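Side-chain contacts in citrinin polyketide synthase (PDB 5MPT), which builds, as a non-reducing polyketide synthase, the keto-aldehyde precursor of the mycotoxin citrinin, this chain being its C-methyltransferase (CMeT) domain: residues 287-292 / 341-346; 322-327 / 331-336; 349-354 / 362-367. All coordinates share one frame; numbering follows the deposited sequence.

Interaction 1: 287-292 / 341-346. With EDO (1,2-ethanediol), chain D.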
loop_
_atom_site.group_PDB
_atom_site.type_symbol
_atom_site.label_atom_id
_atom_site.label_comp_id
_atom_site.label_asym_id
_atom_site.label_seq_id
_atom_site.Cartn_x
_atom_site.Cartn_y
_atom_site.Cartn_z
ATOM N N CYS A 287 2.838 1.616 -4.843
ATOM C CA CYS A 287 4.205 1.483 -5.311
ATOM C C CYS A 287 4.902 2.816 -5.501
ATOM O O CYS A 287 6.114 2.900 -5.268
ATOM C CB CYS A 287 4.255 0.691 -6.623
ATOM S SG CYS A 287 3.256 1.468 -7.934
ATOM N N VAL A 288 4.189 3.872 -5.886
ATOM C CA VAL A 288 4.890 5.119 -6.179
ATOM C C VAL A 288 5.462 5.724 -4.884
ATOM O O VAL A 288 6.533 6.339 -4.889
ATOM C CB VAL A 288 3.965 6.086 -6.943
ATOM C CG1 VAL A 288 4.643 7.446 -7.132
ATOM C CG2 VAL A 288 3.576 5.508 -8.324
ATOM N N HIS A 289 4.797 5.529 -3.749
ATOM C CA HIS A 289 5.361 6.018 -2.493
ATOM C C HIS A 289 6.699 5.387 -2.180
ATOM O O HIS A 289 7.469 5.972 -1.407
ATOM C CB HIS A 289 4.396 5.802 -1.327
ATOM C CG HIS A 289 4.130 4.374 -0.973
ATOM N ND1 HIS A 289 2.871 3.833 -1.066
ATOM C CD2 HIS A 289 4.910 3.410 -0.430
ATOM C CE1 HIS A 289 2.890 2.584 -0.638
ATOM N NE2 HIS A 289 4.114 2.304 -0.229
ATOM N N ALA A 290 6.996 4.202 -2.735
ATOM C CA ALA A 290 8.220 3.486 -2.371
ATOM C C ALA A 290 9.428 4.009 -3.106
ATOM O O ALA A 290 10.544 3.527 -2.850
ATOM C CB ALA A 290 8.066 1.989 -2.672
ATOM N N THR A 291 9.248 4.999 -3.955
ATOM C CA THR A 291 10.369 5.515 -4.723
ATOM C C THR A 291 11.059 6.648 -3.962
ATOM O O THR A 291 10.553 7.179 -2.968
ATOM C CB THR A 291 9.912 5.990 -6.107
ATOM O OG1 THR A 291 9.039 7.124 -6.005
ATOM C CG2 THR A 291 9.200 4.884 -6.861
ATOM N N ARG A 292 12.223 7.053 -4.484
ATOM C CA ARG A 292 13.052 8.027 -3.795
ATOM C C ARG A 292 12.436 9.414 -3.792
ATOM O O ARG A 292 12.566 10.150 -2.810
ATOM C CB ARG A 292 14.422 8.060 -4.462
ATOM C CG ARG A 292 15.233 6.777 -4.264
ATOM C CD ARG A 292 16.577 6.781 -5.024
ATOM N NE ARG A 292 17.394 5.637 -4.597
ATOM C CZ ARG A 292 17.147 4.385 -4.985
ATOM N NH1 ARG A 292 16.146 4.127 -5.809
ATOM N NH2 ARG A 292 17.877 3.376 -4.540
ATOM N N ARG A 341 9.286 12.597 5.504
ATOM C CA ARG A 341 9.725 11.927 6.724
ATOM C C ARG A 341 9.142 10.528 6.842
ATOM O O ARG A 341 9.492 9.794 7.768
ATOM C CB ARG A 341 9.331 12.752 7.956
ATOM C CG ARG A 341 10.144 14.035 8.131
ATOM C CD ARG A 341 9.405 15.103 8.939
ATOM N NE ARG A 341 8.373 15.787 8.149
ATOM C CZ ARG A 341 7.104 15.971 8.520
ATOM N NH1 ARG A 341 6.270 16.606 7.705
ATOM N NH2 ARG A 341 6.657 15.542 9.696
ATOM N N HIS A 342 8.258 10.163 5.920
ATOM C CA HIS A 342 7.640 8.855 5.841
ATOM C C HIS A 342 7.311 8.637 4.381
ATOM O O HIS A 342 7.088 9.599 3.649
ATOM C CB HIS A 342 6.386 8.787 6.706
ATOM C CG HIS A 342 5.864 7.401 6.921
ATOM N ND1 HIS A 342 5.143 6.715 5.964
ATOM C CD2 HIS A 342 5.950 6.579 7.993
ATOM C CE1 HIS A 342 4.797 5.533 6.447
ATOM N NE2 HIS A 342 5.284 5.422 7.672
ATOM N N ALA A 343 7.338 7.379 3.946
ATOM C CA ALA A 343 7.060 7.089 2.542
ATOM C C ALA A 343 5.646 7.504 2.157
ATOM O O ALA A 343 5.418 8.043 1.075
ATOM C CB ALA A 343 7.265 5.601 2.258
ATOM N N LEU A 344 4.688 7.236 3.027
ATOM C CA LEU A 344 3.287 7.511 2.755
ATOM C C LEU A 344 2.981 8.993 2.951
ATOM O O LEU A 344 3.552 9.652 3.827
ATOM C CB LEU A 344 2.411 6.678 3.686
ATOM C CG LEU A 344 2.606 5.162 3.663
ATOM C CD1 LEU A 344 1.632 4.476 4.606
ATOM C CD2 LEU A 344 2.488 4.592 2.259
ATOM N N GLN A 345 2.050 9.504 2.157
ATOM C CA GLN A 345 1.707 10.923 2.181
ATOM C C GLN A 345 0.209 11.113 1.986
ATOM O O GLN A 345 -0.441 10.333 1.275
ATOM C CB GLN A 345 2.477 11.707 1.107
ATOM C CG GLN A 345 4.004 11.734 1.386
ATOM C CD GLN A 345 4.376 12.445 2.677
ATOM O OE1 GLN A 345 5.172 11.937 3.488
ATOM N NE2 GLN A 345 3.839 13.634 2.867
ATOM N N PRO A 346 -0.367 12.134 2.620
ATOM C CA PRO A 346 -1.785 12.416 2.424
ATOM C C PRO A 346 -2.016 12.958 1.035
ATOM O O PRO A 346 -1.110 13.523 0.408
ATOM C CB PRO A 346 -2.091 13.475 3.482
ATOM C CG PRO A 346 -0.824 14.193 3.635
ATOM C CD PRO A 346 0.264 13.148 3.484
HETATM C C1 EDO D . 2.215 9.780 6.379
HETATM O O1 EDO D . 2.626 11.094 5.992
HETATM C C2 EDO D . 0.764 9.617 5.951
HETATM O O2 EDO D . 0.072 10.830 6.269
#
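Ala343 and Leu344 meet His289 across this buried contact, and the loop that carries them is braced at His342. The imidazole of His342 folds back along its own chain, where ND1 accepts the backbone N-H of Leu344 at 3.0 Å (N-H...ND1 157°). The donor lies close to the ring plane. Next comes Ala343, whose carbonyl O packs on CB of His289 at 3.4 Å while its methyl CB lies 3.7 Å from His289 O. Arg340 hydrogen-bonds through NH1 to both of these carbonyl oxygens, bridging the two loops. The loop 287-292, with its 3-10 turn at 288-290, follows the fourth strand of the seven-stranded, Rossmann-like sheet of a class I methyltransferase; bound S-adenosyl-L-homocysteine touches its Cys287 and Thr291. At Leu344 the contact turns to CH-pi: methyl CD2 sits over the centre of the His289 ring, 3.5 Å from its centroid and 10° off the normal. The two side chains run side by side in the same direction. A chi1 of 66° brings the His289 ring beside Leu344, and chi2 turns its face to that methyl. ND1 of this active-site histidine is hydrogen-bonded to Glu315, a second active-site residue. Beyond Leu344 the segment ends at Pro346, in the N-cap position of helix 347-356.

Interaction 2: 322-327 / 331-336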
loop_
_atom_site.group_PDB
_atom_site.type_symbol
_atom_site.label_atom_id
_atom_site.label_comp_id
_atom_site.label_asym_id
_atom_site.label_seq_id
_atom_site.Cartn_x
_atom_site.Cartn_y
_atom_site.Cartn_z
ATOM N N TRP A 322 0.074 -1.704 12.079
ATOM C CA TRP A 322 0.601 -2.988 11.615
ATOM C C TRP A 322 1.363 -2.856 10.304
ATOM O O TRP A 322 2.297 -3.630 10.061
ATOM C CB TRP A 322 -0.485 -4.046 11.474
ATOM C CG TRP A 322 -1.490 -3.902 10.312
ATOM C CD1 TRP A 322 -2.755 -3.409 10.384
ATOM C CD2 TRP A 322 -1.274 -4.250 8.925
ATOM N NE1 TRP A 322 -3.340 -3.433 9.140
ATOM C CE2 TRP A 322 -2.453 -3.946 8.234
ATOM C CE3 TRP A 322 -0.206 -4.800 8.216
ATOM C CZ2 TRP A 322 -2.591 -4.180 6.891
ATOM C CZ3 TRP A 322 -0.344 -5.022 6.892
ATOM C CH2 TRP A 322 -1.527 -4.721 6.230
ATOM N N VAL A 323 0.986 -1.903 9.451
ATOM C CA VAL A 323 1.715 -1.689 8.202
ATOM C C VAL A 323 3.132 -1.200 8.490
ATOM O O VAL A 323 4.121 -1.746 7.975
ATOM C CB VAL A 323 0.948 -0.698 7.305
ATOM C CG1 VAL A 323 1.724 -0.396 6.024
ATOM C CG2 VAL A 323 -0.463 -1.240 7.005
ATOM N N ASP A 324 3.255 -0.137 9.284
ATOM C CA ASP A 324 4.583 0.306 9.704
ATOM C C ASP A 324 5.359 -0.805 10.395
ATOM O O ASP A 324 6.562 -0.965 10.181
ATOM C CB ASP A 324 4.472 1.509 10.631
ATOM C CG ASP A 324 4.283 2.790 9.870
ATOM O OD1 ASP A 324 5.057 2.983 8.917
ATOM O OD2 ASP A 324 3.387 3.587 10.221
ATOM N N PHE A 325 4.702 -1.559 11.265
ATOM C CA PHE A 325 5.399 -2.548 12.082
ATOM C C PHE A 325 6.072 -3.603 11.219
ATOM O O PHE A 325 7.178 -4.065 11.529
ATOM C CB PHE A 325 4.403 -3.198 13.027
ATOM C CG PHE A 325 4.991 -4.255 13.918
ATOM C CD1 PHE A 325 6.005 -3.955 14.813
ATOM C CD2 PHE A 325 4.532 -5.566 13.869
ATOM C CE1 PHE A 325 6.525 -4.931 15.635
ATOM C CE2 PHE A 325 5.051 -6.542 14.702
ATOM C CZ PHE A 325 6.076 -6.222 15.555
ATOM N N ILE A 326 5.420 -3.994 10.128
ATOM C CA ILE A 326 5.947 -5.015 9.230
ATOM C C ILE A 326 6.850 -4.407 8.184
ATOM O O ILE A 326 7.993 -4.824 8.017
ATOM C CB ILE A 326 4.817 -5.762 8.519
ATOM C CG1 ILE A 326 3.920 -6.429 9.555
ATOM C CG2 ILE A 326 5.387 -6.769 7.509
ATOM C CD1 ILE A 326 2.623 -6.974 9.013
ATOM N N PHE A 327 6.297 -3.494 7.393
ATOM C CA PHE A 327 7.047 -2.974 6.266
ATOM C C PHE A 327 8.186 -2.085 6.702
ATOM O O PHE A 327 9.173 -1.955 5.963
ATOM C CB PHE A 327 6.102 -2.237 5.322
ATOM C CG PHE A 327 5.200 -3.157 4.557
ATOM C CD1 PHE A 327 3.981 -3.547 5.068
ATOM C CD2 PHE A 327 5.566 -3.605 3.296
ATOM C CE1 PHE A 327 3.150 -4.413 4.365
ATOM C CE2 PHE A 327 4.724 -4.448 2.570
ATOM C CZ PHE A 327 3.529 -4.851 3.101
ATOM N N GLU A 331 14.032 -2.322 3.637
ATOM C CA GLU A 331 14.740 -1.189 3.049
ATOM C C GLU A 331 13.854 -0.395 2.100
ATOM O O GLU A 331 14.008 0.828 1.990
ATOM C CB GLU A 331 15.990 -1.684 2.311
ATOM C CG GLU A 331 17.072 -2.318 3.162
ATOM C CD GLU A 331 18.419 -2.309 2.468
ATOM O OE1 GLU A 331 18.593 -1.496 1.536
ATOM O OE2 GLU A 331 19.304 -3.107 2.839
ATOM N N GLY A 332 12.917 -1.060 1.423
ATOM C CA GLY A 332 12.030 -0.424 0.452
ATOM C C GLY A 332 11.058 0.574 1.035
ATOM O O GLY A 332 10.433 1.311 0.273
ATOM N N TRP A 333 10.900 0.598 2.357
ATOM C CA TRP A 333 9.995 1.503 3.055
ATOM C C TRP A 333 10.662 2.807 3.447
ATOM O O TRP A 333 9.970 3.717 3.933
ATOM C CB TRP A 333 9.490 0.808 4.323
ATOM C CG TRP A 333 8.263 1.331 5.019
ATOM C CD1 TRP A 333 8.183 1.842 6.291
ATOM C CD2 TRP A 333 6.925 1.319 4.513
ATOM N NE1 TRP A 333 6.874 2.149 6.606
ATOM C CE2 TRP A 333 6.088 1.850 5.524
ATOM C CE3 TRP A 333 6.352 0.916 3.301
ATOM C CZ2 TRP A 333 4.719 1.995 5.355
ATOM C CZ3 TRP A 333 5.010 1.056 3.143
ATOM C CH2 TRP A 333 4.199 1.592 4.167
ATOM N N TRP A 334 11.997 2.893 3.295
ATOM C CA TRP A 334 12.788 4.025 3.757
ATOM C C TRP A 334 13.634 4.636 2.639
ATOM O O TRP A 334 14.689 5.243 2.894
ATOM C CB TRP A 334 13.671 3.578 4.939
ATOM C CG TRP A 334 12.872 3.030 6.066
ATOM C CD1 TRP A 334 12.651 1.717 6.357
ATOM C CD2 TRP A 334 12.121 3.783 7.014
ATOM N NE1 TRP A 334 11.827 1.604 7.455
ATOM C CE2 TRP A 334 11.489 2.864 7.875
ATOM C CE3 TRP A 334 11.919 5.153 7.221
ATOM C CZ2 TRP A 334 10.679 3.266 8.901
ATOM C CZ3 TRP A 334 11.118 5.551 8.251
ATOM C CH2 TRP A 334 10.503 4.612 9.084
ATOM N N LEU A 335 13.211 4.491 1.391
ATOM C CA LEU A 335 14.016 5.010 0.292
ATOM C C LEU A 335 13.828 6.496 0.043
ATOM O O LEU A 335 14.676 7.103 -0.624
ATOM C CB LEU A 335 13.730 4.254 -0.993
ATOM C CG LEU A 335 14.161 2.795 -1.086
ATOM C CD1 LEU A 335 13.839 2.238 -2.469
ATOM C CD2 LEU A 335 15.646 2.672 -0.800
ATOM N N PHE A 336 12.745 7.091 0.537
ATOM C CA PHE A 336 12.466 8.497 0.270
ATOM C C PHE A 336 13.671 9.370 0.599
ATOM O O PHE A 336 14.336 9.185 1.621
ATOM C CB PHE A 336 11.237 8.954 1.072
ATOM C CG PHE A 336 11.304 8.655 2.563
ATOM C CD1 PHE A 336 11.844 9.580 3.441
ATOM C CD2 PHE A 336 10.772 7.479 3.061
ATOM C CE1 PHE A 336 11.894 9.326 4.782
ATOM C CE2 PHE A 336 10.790 7.218 4.396
ATOM C CZ PHE A 336 11.364 8.145 5.268
#
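Trp333 lies against one side of helix 321-327, its indole touched by Phe327 over a face, by Asp324 at the edge and by Val323 near the far end. It loses more surface here than any other residue of the two segments. CG stands anti to the backbone N (chi1 -162°), which carries the indole across from the 3-10 turn that starts at Glu331 to the helix. Phe327 CB sits over the six-membered ring, 3.9 Å from its centroid and 18° off the normal, an aliphatic CH-pi contact. The phenyl ring of Phe327 leads away from there and meets the indole only obliquely. Phe327 O, close to the end of the helix, packs on Trp333 CB at 3.2 Å. At the pyrrole edge, Trp333 NE1 donates to Asp324 OD1 at 3.1 Å, with an N-H...O angle of 153°. OD1 lies almost in the indole plane and is approached nearly in line with its own C-O bond, while the carboxylate stands steeply turned against the ring. Val323 CG1 touches Trp333 CH2 at 3.7 Å, the two side chains crossing at about a right angle. The contact borders the methyltransferase active site: Phe327 touches the active-site residue Tyr177, and the Trp333 side chain is about 4 Å from that of His289. Asp324 is buried but well satisfied, for OD1 is also hydrogen-bonded to His342 NE2 and OD2 to Gln319 NE2. Three side-chain N-H donors would thus be expected to stabilise the carboxylate in its charged form, while the pair on OD1 fixes the indole and the imidazole relative to the helix.

Interaction 3: 349-354 / 362-367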
loop_
_atom_site.group_PDB
_atom_site.type_symbol
_atom_site.label_atom_id
_atom_site.label_comp_id
_atom_site.label_asym_id
_atom_site.label_seq_id
_atom_site.Cartn_x
_atom_site.Cartn_y
_atom_site.Cartn_z
ATOM N N HIS A 349 -0.697 16.283 -0.228
ATOM C CA HIS A 349 0.693 16.321 -0.656
ATOM C C HIS A 349 0.844 15.746 -2.049
ATOM O O HIS A 349 1.582 16.288 -2.883
ATOM C CB HIS A 349 1.567 15.533 0.322
ATOM C CG HIS A 349 3.005 15.467 -0.082
ATOM N ND1 HIS A 349 3.869 16.530 0.071
ATOM C CD2 HIS A 349 3.729 14.470 -0.644
ATOM C CE1 HIS A 349 5.064 16.187 -0.373
ATOM N NE2 HIS A 349 5.009 14.938 -0.801
ATOM N N TRP A 350 0.196 14.614 -2.303
ATOM C CA TRP A 350 0.212 14.053 -3.643
ATOM C C TRP A 350 -0.250 15.079 -4.669
ATOM O O TRP A 350 0.348 15.204 -5.731
ATOM C CB TRP A 350 -0.662 12.809 -3.695
ATOM C CG TRP A 350 -0.048 11.607 -3.088
ATOM C CD1 TRP A 350 -0.319 11.067 -1.875
ATOM C CD2 TRP A 350 0.942 10.771 -3.690
ATOM N NE1 TRP A 350 0.441 9.942 -1.680
ATOM C CE2 TRP A 350 1.237 9.753 -2.781
ATOM C CE3 TRP A 350 1.624 10.806 -4.912
ATOM C CZ2 TRP A 350 2.184 8.760 -3.054
ATOM C CZ3 TRP A 350 2.551 9.821 -5.173
ATOM C CH2 TRP A 350 2.827 8.825 -4.271
ATOM N N LYS A 351 -1.316 15.826 -4.370
ATOM C CA LYS A 351 -1.774 16.842 -5.317
ATOM C C LYS A 351 -0.688 17.884 -5.562
ATOM O O LYS A 351 -0.467 18.308 -6.704
ATOM C CB LYS A 351 -3.055 17.496 -4.799
ATOM C CG LYS A 351 -3.612 18.599 -5.667
ATOM C CD LYS A 351 -4.882 19.153 -5.051
ATOM C CE LYS A 351 -5.508 20.304 -5.863
ATOM N NZ LYS A 351 -6.451 19.830 -6.903
ATOM N N LYS A 352 0.001 18.302 -4.502
ATOM C CA LYS A 352 1.075 19.281 -4.658
ATOM C C LYS A 352 2.126 18.780 -5.633
ATOM O O LYS A 352 2.497 19.483 -6.579
ATOM C CB LYS A 352 1.706 19.595 -3.302
ATOM C CG LYS A 352 2.649 20.793 -3.334
ATOM C CD LYS A 352 3.410 20.970 -2.023
ATOM C CE LYS A 352 4.494 19.905 -1.843
ATOM N NZ LYS A 352 5.263 20.065 -0.575
ATOM N N ILE A 353 2.618 17.559 -5.419
ATOM C CA ILE A 353 3.612 16.990 -6.320
ATOM C C ILE A 353 3.060 16.932 -7.734
ATOM O O ILE A 353 3.693 17.396 -8.688
ATOM C CB ILE A 353 4.028 15.587 -5.850
ATOM C CG1 ILE A 353 4.613 15.635 -4.424
ATOM C CG2 ILE A 353 4.991 14.955 -6.844
ATOM C CD1 ILE A 353 5.912 16.336 -4.307
ATOM N N LEU A 354 1.881 16.325 -7.882
ATOM C CA LEU A 354 1.303 16.059 -9.194
ATOM C C LEU A 354 1.110 17.344 -9.979
ATOM O O LEU A 354 1.454 17.417 -11.162
ATOM C CB LEU A 354 -0.017 15.322 -9.019
ATOM C CG LEU A 354 0.132 13.895 -8.530
ATOM C CD1 LEU A 354 -1.179 13.396 -7.945
ATOM C CD2 LEU A 354 0.566 13.007 -9.675
ATOM N N VAL A 362 -6.476 16.963 -10.423
ATOM C CA VAL A 362 -6.279 15.958 -9.384
ATOM C C VAL A 362 -7.546 15.855 -8.552
ATOM O O VAL A 362 -8.104 16.874 -8.131
ATOM C CB VAL A 362 -5.089 16.287 -8.470
ATOM C CG1 VAL A 362 -4.926 15.199 -7.410
ATOM C CG2 VAL A 362 -3.806 16.505 -9.317
ATOM N N ASP A 363 -7.976 14.625 -8.296
ATOM C CA ASP A 363 -9.127 14.360 -7.436
ATOM C C ASP A 363 -8.841 13.088 -6.641
ATOM O O ASP A 363 -7.906 12.333 -6.947
ATOM C CB ASP A 363 -10.405 14.247 -8.277
ATOM C CG ASP A 363 -11.699 14.475 -7.462
ATOM O OD1 ASP A 363 -11.641 14.663 -6.228
ATOM O OD2 ASP A 363 -12.790 14.493 -8.085
ATOM N N TRP A 364 -9.631 12.840 -5.594
ATOM C CA TRP A 364 -9.458 11.583 -4.868
ATOM C C TRP A 364 -10.740 11.192 -4.161
ATOM O O TRP A 364 -11.644 12.006 -3.981
ATOM C CB TRP A 364 -8.321 11.634 -3.848
ATOM C CG TRP A 364 -8.397 12.775 -2.885
ATOM C CD1 TRP A 364 -9.076 12.819 -1.697
ATOM C CD2 TRP A 364 -7.747 14.035 -3.023
ATOM N NE1 TRP A 364 -8.900 14.042 -1.101
ATOM C CE2 TRP A 364 -8.078 14.804 -1.894
ATOM C CE3 TRP A 364 -6.923 14.599 -4.010
ATOM C CZ2 TRP A 364 -7.608 16.102 -1.719
ATOM C CZ3 TRP A 364 -6.466 15.880 -3.832
ATOM C CH2 TRP A 364 -6.807 16.617 -2.694
ATOM N N THR A 365 -10.813 9.909 -3.807
ATOM C CA THR A 365 -11.950 9.373 -3.077
ATOM C C THR A 365 -11.983 9.937 -1.673
ATOM O O THR A 365 -10.935 10.191 -1.056
ATOM C CB THR A 365 -11.875 7.851 -3.010
ATOM O OG1 THR A 365 -10.596 7.470 -2.492
ATOM C CG2 THR A 365 -12.032 7.253 -4.399
ATOM N N GLU A 366 -13.206 10.107 -1.166
ATOM C CA GLU A 366 -13.435 10.555 0.191
ATOM C C GLU A 366 -14.783 10.035 0.648
ATOM O O GLU A 366 -15.642 9.662 -0.161
ATOM C CB GLU A 366 -13.364 12.079 0.306
ATOM C CG GLU A 366 -14.229 12.878 -0.597
ATOM C CD GLU A 366 -13.734 14.322 -0.669
ATOM O OE1 GLU A 366 -12.769 14.661 0.061
ATOM O OE2 GLU A 366 -14.302 15.114 -1.444
ATOM N N GLY A 367 -14.954 10.037 1.961
ATOM C CA GLY A 367 -16.202 9.607 2.565
ATOM C C GLY A 367 -16.307 10.040 4.009
ATOM O O GLY A 367 -15.398 10.648 4.577
HETATM O O HOH W 1 -6.902 19.461 -9.668
HETATM O O HOH W 2 -8.580 18.550 -5.456
#
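Lys351 NZ is held by two waters that tie it to the backbone of Val362. Water 2 accepts from NZ at 2.9 Å and donates to Val362 O at 3.2 Å. Water 1 takes a weak bond from NZ and a short one from Val362 N at 2.6 Å. The lysine chain runs fully extended from the helix and bends only at its last torsion (chi4 88°), which brings the ammonium back over the strand. On the way its methylenes pack on carbon: CG lies 3.9 Å from Val362 CB, and CD meets the edge of the Trp364 indole, 3.8 Å from CZ3 and near the ring plane. Deeper in, Leu354 CB touches Val362 CG2 at 4.0 Å, the two side chains crossing at about a right angle. Helix 347-356 thus covers strand 361-364, an outermost strand of the seven-stranded methyltransferase sheet; the short segments run nearly antiparallel at 159°, their axes 9.1 Å apart. Asp363, alternating with these residues, points away from the helix and pairs through its backbone with Ile379 of the neighbouring strand 375-381. Across the interface the polarity is graded: buried Leu354 and Val362 meet carbon to carbon, the aliphatic part of the exposed Lys351 covers Val362 and the Trp364 edge, and its charged tip stays hydrated, linked to the backbone N and O of Val362 through water.

In the fold
From the N terminus, the loop 287-292 after strand 279-285 opens interaction 1, which closes only at 341-346. Interaction 2 is nested inside that span, a short closure of helix 321-327 on the turn that follows it. The two touch: Phe336 packs on Arg341 and Ala343, and Leu335 reaches Ala290. Interaction 3 comes in series, joining helix 347-356 to the edge strand 361-364 a few residues later. Trp350 of that helix packs on Val288 and His289, connecting it with interaction 1, whereas interactions 2 and 3 do not touch. Together they tie the helical region around 321-327, the active-site loop and the edge of the Rossmann-like sheet formed by strand 361-364.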